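Local coordinates for protein 2-aminomuconic 6-semialdehyde dehydrogenase (Pseudomonas sp., PDB 7BZV) that catalyses, as a tetramer, the NAD+-dependent oxidation of 2-aminomuconate 6-semialdehyde to 2-aminomuconate in the meta-cleavage breakdown of 2-aminophenol, at residues L136-R141 with V481-D486; V286-E291 with G416-I421. All blocks are in the same frame, centred on the assembly; numbering follows the deposited sequence.

Interaction 1: residues L136-R141 with V481-D486; sequences LNYAAR and VCVRID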
loop_
_atom_site.group_PDB
_atom_site.type_symbol
_atom_site.label_atom_id
_atom_site.label_comp_id
_atom_site.label_asym_id
_atom_site.label_seq_id
_atom_site.Cartn_x
_atom_site.Cartn_y
_atom_site.Cartn_z
ATOM N N LEU B 136 -18.770 3.526 0.746
ATOM C CA LEU B 136 -17.499 3.188 1.344
ATOM C C LEU B 136 -17.329 1.670 1.355
ATOM O O LEU B 136 -18.170 0.966 1.930
ATOM C CB LEU B 136 -17.427 3.705 2.771
ATOM C CG LEU B 136 -17.656 5.198 3.039
ATOM C CD1 LEU B 136 -17.771 5.398 4.550
ATOM C CD2 LEU B 136 -16.481 5.943 2.432
ATOM N N ASN B 137 -16.204 1.202 0.814
ATOM C CA ASN B 137 -15.839 -0.210 0.738
ATOM C C ASN B 137 -14.676 -0.439 1.679
ATOM O O ASN B 137 -13.651 0.229 1.536
ATOM C CB ASN B 137 -15.345 -0.614 -0.669
ATOM C CG ASN B 137 -16.426 -0.660 -1.676
ATOM O OD1 ASN B 137 -17.064 -1.698 -1.860
ATOM N ND2 ASN B 137 -16.643 0.452 -2.359
ATOM N N TYR B 138 -14.799 -1.371 2.622
ATOM C CA TYR B 138 -13.639 -1.692 3.454
ATOM C C TYR B 138 -13.653 -3.184 3.753
ATOM O O TYR B 138 -14.713 -3.770 3.972
ATOM C CB TYR B 138 -13.554 -0.866 4.810
ATOM C CG TYR B 138 -14.676 -1.097 5.807
ATOM C CD1 TYR B 138 -15.831 -0.340 5.742
ATOM C CD2 TYR B 138 -14.564 -2.034 6.830
ATOM C CE1 TYR B 138 -16.882 -0.537 6.620
ATOM C CE2 TYR B 138 -15.616 -2.240 7.734
ATOM C CZ TYR B 138 -16.753 -1.457 7.625
ATOM O OH TYR B 138 -17.799 -1.627 8.496
ATOM N N ALA B 139 -12.467 -3.799 3.720
ATOM C CA ALA B 139 -12.348 -5.248 3.849
ATOM C C ALA B 139 -12.184 -5.595 5.331
ATOM O O ALA B 139 -11.281 -5.092 6.007
ATOM C CB ALA B 139 -11.173 -5.771 3.012
ATOM N N ALA B 140 -13.089 -6.389 5.856
ATOM C CA ALA B 140 -12.977 -6.866 7.224
ATOM C C ALA B 140 -12.351 -8.254 7.189
ATOM O O ALA B 140 -12.775 -9.111 6.413
ATOM C CB ALA B 140 -14.349 -6.885 7.899
ATOM N N ARG B 141 -11.341 -8.464 8.013
ATOM C CA ARG B 141 -10.619 -9.724 8.071
ATOM C C ARG B 141 -11.148 -10.499 9.271
ATOM O O ARG B 141 -11.140 -9.985 10.388
ATOM C CB ARG B 141 -9.124 -9.413 8.176
ATOM C CG ARG B 141 -8.146 -10.535 8.369
ATOM C CD ARG B 141 -6.708 -9.951 8.649
ATOM N NE ARG B 141 -6.344 -8.873 7.712
ATOM C CZ ARG B 141 -5.926 -9.090 6.469
ATOM N NH1 ARG B 141 -5.817 -10.339 6.032
ATOM N NH2 ARG B 141 -5.624 -8.077 5.659
ATOM N N VAL B 481 -17.010 -4.968 3.115
ATOM C CA VAL B 481 -18.192 -4.278 3.614
ATOM C C VAL B 481 -18.406 -3.075 2.702
ATOM O O VAL B 481 -17.492 -2.270 2.510
ATOM C CB VAL B 481 -18.027 -3.844 5.071
ATOM C CG1 VAL B 481 -19.259 -2.961 5.441
ATOM C CG2 VAL B 481 -17.892 -5.059 5.979
ATOM N N CYS B 482 -19.564 -2.986 2.065
ATOM C CA CYS B 482 -19.814 -1.889 1.128
ATOM C C CYS B 482 -21.036 -1.098 1.575
ATOM O O CYS B 482 -22.173 -1.565 1.430
ATOM C CB CYS B 482 -20.012 -2.424 -0.284
ATOM S SG CYS B 482 -20.422 -1.257 -1.531
ATOM N N VAL B 483 -20.796 0.112 2.068
ATOM C CA VAL B 483 -21.804 0.883 2.763
ATOM C C VAL B 483 -22.217 2.056 1.882
ATOM O O VAL B 483 -21.430 2.986 1.666
ATOM C CB VAL B 483 -21.302 1.369 4.131
ATOM C CG1 VAL B 483 -22.435 2.142 4.856
ATOM C CG2 VAL B 483 -20.798 0.226 4.996
ATOM N N ARG B 484 -23.472 2.053 1.431
ATOM C CA ARG B 484 -23.974 3.165 0.634
ATOM C C ARG B 484 -24.315 4.339 1.547
ATOM O O ARG B 484 -25.033 4.173 2.526
ATOM C CB ARG B 484 -25.213 2.750 -0.150
ATOM C CG ARG B 484 -25.866 3.945 -0.856
ATOM C CD ARG B 484 -26.953 3.544 -1.882
ATOM N NE ARG B 484 -27.659 4.729 -2.325
ATOM C CZ ARG B 484 -27.597 5.209 -3.557
ATOM N NH1 ARG B 484 -26.892 4.583 -4.472
ATOM N NH2 ARG B 484 -28.248 6.322 -3.869
ATOM N N ILE B 485 -23.776 5.517 1.244
ATOM C CA ILE B 485 -24.043 6.745 2.005
ATOM C C ILE B 485 -24.936 7.633 1.146
ATOM O O ILE B 485 -24.495 8.185 0.130
ATOM C CB ILE B 485 -22.750 7.467 2.393
ATOM C CG1 ILE B 485 -21.802 6.595 3.247
ATOM C CG2 ILE B 485 -23.052 8.816 3.136
ATOM C CD1 ILE B 485 -22.393 5.946 4.475
ATOM N N ASP B 486 -26.187 7.763 1.569
ATOM C CA ASP B 486 -27.206 8.512 0.862
ATOM C C ASP B 486 -27.086 10.012 1.123
ATOM O O ASP B 486 -26.534 10.454 2.134
ATOM C CB ASP B 486 -28.579 7.989 1.295
ATOM C CG ASP B 486 -28.912 6.637 0.661
ATOM O OD1 ASP B 486 -28.990 6.587 -0.594
ATOM O OD2 ASP B 486 -29.056 5.629 1.401
#

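Interaction 2: residues V286-E291 with G416-I421; sequences VCLCSE and GLAATI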
loop_
_atom_site.group_PDB
_atom_site.type_symbol
_atom_site.label_atom_id
_atom_site.label_comp_id
_atom_site.label_asym_id
_atom_site.label_seq_id
_atom_site.Cartn_x
_atom_site.Cartn_y
_atom_site.Cartn_z
ATOM N N VAL B 286 16.959 -29.183 2.001
ATOM C CA VAL B 286 16.148 -27.977 1.981
ATOM C C VAL B 286 15.457 -27.978 0.648
ATOM O O VAL B 286 16.096 -28.228 -0.382
ATOM C CB VAL B 286 16.984 -26.708 2.185
ATOM C CG1 VAL B 286 16.078 -25.511 2.448
ATOM C CG2 VAL B 286 17.884 -26.935 3.337
ATOM N N CYS B 287 14.148 -27.717 0.659
ATOM C CA CYS B 287 13.408 -27.612 -0.589
ATOM C C CYS B 287 14.039 -26.615 -1.541
ATOM O O CYS B 287 13.790 -26.675 -2.753
ATOM C CB CYS B 287 11.944 -27.244 -0.286
ATOM S SG CYS B 287 11.683 -26.027 1.106
ATOM N N LEU B 288 14.809 -25.672 -1.014
ATOM C CA LEU B 288 15.397 -24.584 -1.803
ATOM C C LEU B 288 16.812 -24.889 -2.302
ATOM O O LEU B 288 17.400 -24.094 -3.046
ATOM C CB LEU B 288 15.410 -23.324 -0.943
ATOM C CG LEU B 288 14.051 -22.976 -0.310
ATOM C CD1 LEU B 288 14.128 -21.953 0.781
ATOM C CD2 LEU B 288 13.199 -22.489 -1.440
ATOM N N CYS B 289 17.400 -25.996 -1.885
ATOM C CA CYS B 289 18.746 -26.329 -2.340
ATOM C C CYS B 289 18.827 -26.481 -3.861
ATOM O O CYS B 289 17.875 -26.883 -4.528
ATOM C CB CYS B 289 19.197 -27.642 -1.694
ATOM S SG CYS B 289 19.667 -27.537 0.036
ATOM N N SER B 290 20.010 -26.203 -4.399
ATOM C CA SER B 290 20.317 -26.423 -5.802
ATOM C C SER B 290 20.678 -27.881 -6.061
ATOM O O SER B 290 21.502 -28.452 -5.345
ATOM C CB SER B 290 21.539 -25.591 -6.207
ATOM O OG SER B 290 21.427 -24.305 -5.735
ATOM N N GLU B 291 20.107 -28.469 -7.121
ATOM C CA GLU B 291 20.554 -29.762 -7.636
ATOM C C GLU B 291 20.969 -29.728 -9.099
ATOM O O GLU B 291 21.470 -30.739 -9.601
ATOM C CB GLU B 291 19.462 -30.836 -7.440
ATOM C CG GLU B 291 19.356 -31.254 -5.957
ATOM C CD GLU B 291 18.321 -32.326 -5.633
ATOM O OE1 GLU B 291 17.673 -32.896 -6.545
ATOM O OE2 GLU B 291 18.143 -32.584 -4.421
ATOM N N GLY B 416 9.382 -25.103 -10.087
ATOM C CA GLY B 416 9.791 -23.716 -10.072
ATOM C C GLY B 416 9.729 -23.102 -8.702
ATOM O O GLY B 416 8.971 -22.134 -8.423
ATOM N N LEU B 417 10.579 -23.657 -7.836
ATOM C CA LEU B 417 10.614 -23.169 -6.476
ATOM C C LEU B 417 11.589 -22.005 -6.323
ATOM O O LEU B 417 11.179 -20.929 -5.890
ATOM C CB LEU B 417 10.994 -24.262 -5.487
ATOM C CG LEU B 417 10.784 -23.836 -4.027
ATOM C CD1 LEU B 417 9.390 -23.277 -3.748
ATOM C CD2 LEU B 417 11.065 -25.048 -3.114
ATOM N N ALA B 418 12.884 -22.241 -6.604
ATOM C CA ALA B 418 13.941 -21.273 -6.331
ATOM C C ALA B 418 15.070 -21.326 -7.355
ATOM O O ALA B 418 15.251 -22.311 -8.086
ATOM C CB ALA B 418 14.558 -21.492 -4.946
ATOM N N ALA B 419 15.848 -20.230 -7.379
ATOM C CA ALA B 419 17.077 -20.141 -8.149
ATOM C C ALA B 419 18.098 -19.287 -7.401
ATOM O O ALA B 419 17.740 -18.480 -6.546
ATOM C CB ALA B 419 16.848 -19.551 -9.546
ATOM N N THR B 420 19.380 -19.524 -7.691
ATOM C CA THR B 420 20.461 -18.703 -7.143
ATOM C C THR B 420 21.439 -18.381 -8.265
ATOM O O THR B 420 21.940 -19.285 -8.943
ATOM C CB THR B 420 21.158 -19.392 -5.960
ATOM O OG1 THR B 420 22.219 -18.551 -5.447
ATOM C CG2 THR B 420 21.721 -20.745 -6.355
ATOM N N ILE B 421 21.679 -17.087 -8.469
ATOM C CA ILE B 421 22.463 -16.529 -9.567
ATOM C C ILE B 421 23.663 -15.781 -8.991
ATOM O O ILE B 421 23.483 -14.908 -8.139
ATOM C CB ILE B 421 21.650 -15.497 -10.367
ATOM C CG1 ILE B 421 20.234 -16.000 -10.716
ATOM C CG2 ILE B 421 22.388 -15.027 -11.604
ATOM C CD1 ILE B 421 20.286 -17.152 -11.583
#

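Interaction 1: residues L136-R141 with V481-D486
L136, N137 and Y138 pair with V483, C482 and V481 as two antiparallel strands, far out on the arm with which aldehyde dehydrogenases oligomerise; the centre of the contact lies about 37 Å from the centre of the chain. Two hydrogen-bonded pairs flank the non-hydrogen-bonded pair of N137 and C482. In the first, V483 N reaches L136 O at 2.8 Å with a nearly straight N-H (170°), and L136 N returns the bond to V483 O. Y138 and V481 form the second, V481 N lying 2.7 Å from Y138 O and Y138 N bonding V481 O in return. V481 O thus takes both that N-H and a CH...O contact from N137 CA at 3.2 Å.

Side-chain packing is strongest on the face carrying L136, Y138, V481 and V483. The Y138 ring leans over its neighbour because CG stands between the backbone N and the carbonyl carbon (chi1 64°). V481 CB then sits 3.8 Å from the ring centroid, a CH-pi contact over the face, and V481 CG1 reaches the rim at Y138 CE1 (3.6 Å). A valine suits the spot: it is branched at CB, favours a strand, and offers a compact apolar surface to a ring. The phenol end serves the assembly, Y138 OH bonding H430 and E434 of the second subunit. On the other face, N137 OD1 accepts a hydrogen bond from N480 ND2.

Strand 134-150 lies between strand 124-128 and strand 476-485; V481 to V483 pair in turn with a parallel strand of the second subunit, while R141 runs back to helix 468-474.

Interaction 2: residues V286-E291 with G416-I421
L417 drives one methyl, CD2, against C287 and L288, and this is the close-packed part of the contact. CG stands anti to the backbone N (chi1 -169°), which carries the branch toward the turn formed by V286 to C289. There L417 CD2 comes within 3.2 Å of C287 O and 3.7 Å of C287 CB. L288 crosses L417 at about a right angle, L288 CD2 touching L417 CD2 at 3.7 Å and resting on A418 CB at 3.9 Å. Branched leucines fill such a corner well, and the single methyl of A418 lets L288 CD2 settle close to the strand. The turn is type I, closed by C289 N to V286 O at 3.0 Å.

C287 falls where the aldehyde dehydrogenase family carries its nucleophilic cysteine, so the turn probably presents the active-site thiol, with L417 CD2 lying against its CB and carbonyl oxygen. It is also the one partly exposed residue among those that touch; the others are buried. In the catalytic domain's sheet, strand 258-262 lies between strands 290-296 and 418-422, and N258 ties both segments together: its ND2 bonds C287 O and C289 O, while its OD1 accepts from A418 N.

Away from the leucines the contact thins. S290 and the strand residue T420 meet through a single approach, S290 OG to T420 CG2 at 3.6 Å, both packing on A260 of the intervening strand. T420 turns its hydroxyl to T445 O instead, leaving the methyl to face the serine, and M275 of helix 268-280 covers both residues.

How the interactions relate
The centres of interactions 1 and 2 lie 43 Å apart and their nearest atoms about 22 Å, so they do not touch; along the chain, interaction 2 is nested within the loop that interaction 1 closes. One belongs to the oligomerisation arm, the other to the probable active site around C287. Strand 440-443 relates them through the assembly: C482 on the arm packs on W442 of the second subunit, and within each chain W442 meets L288 and A418 of interaction 2. The tetramer is required for NAD+ binding, but these two contacts alone do not explain that requirement.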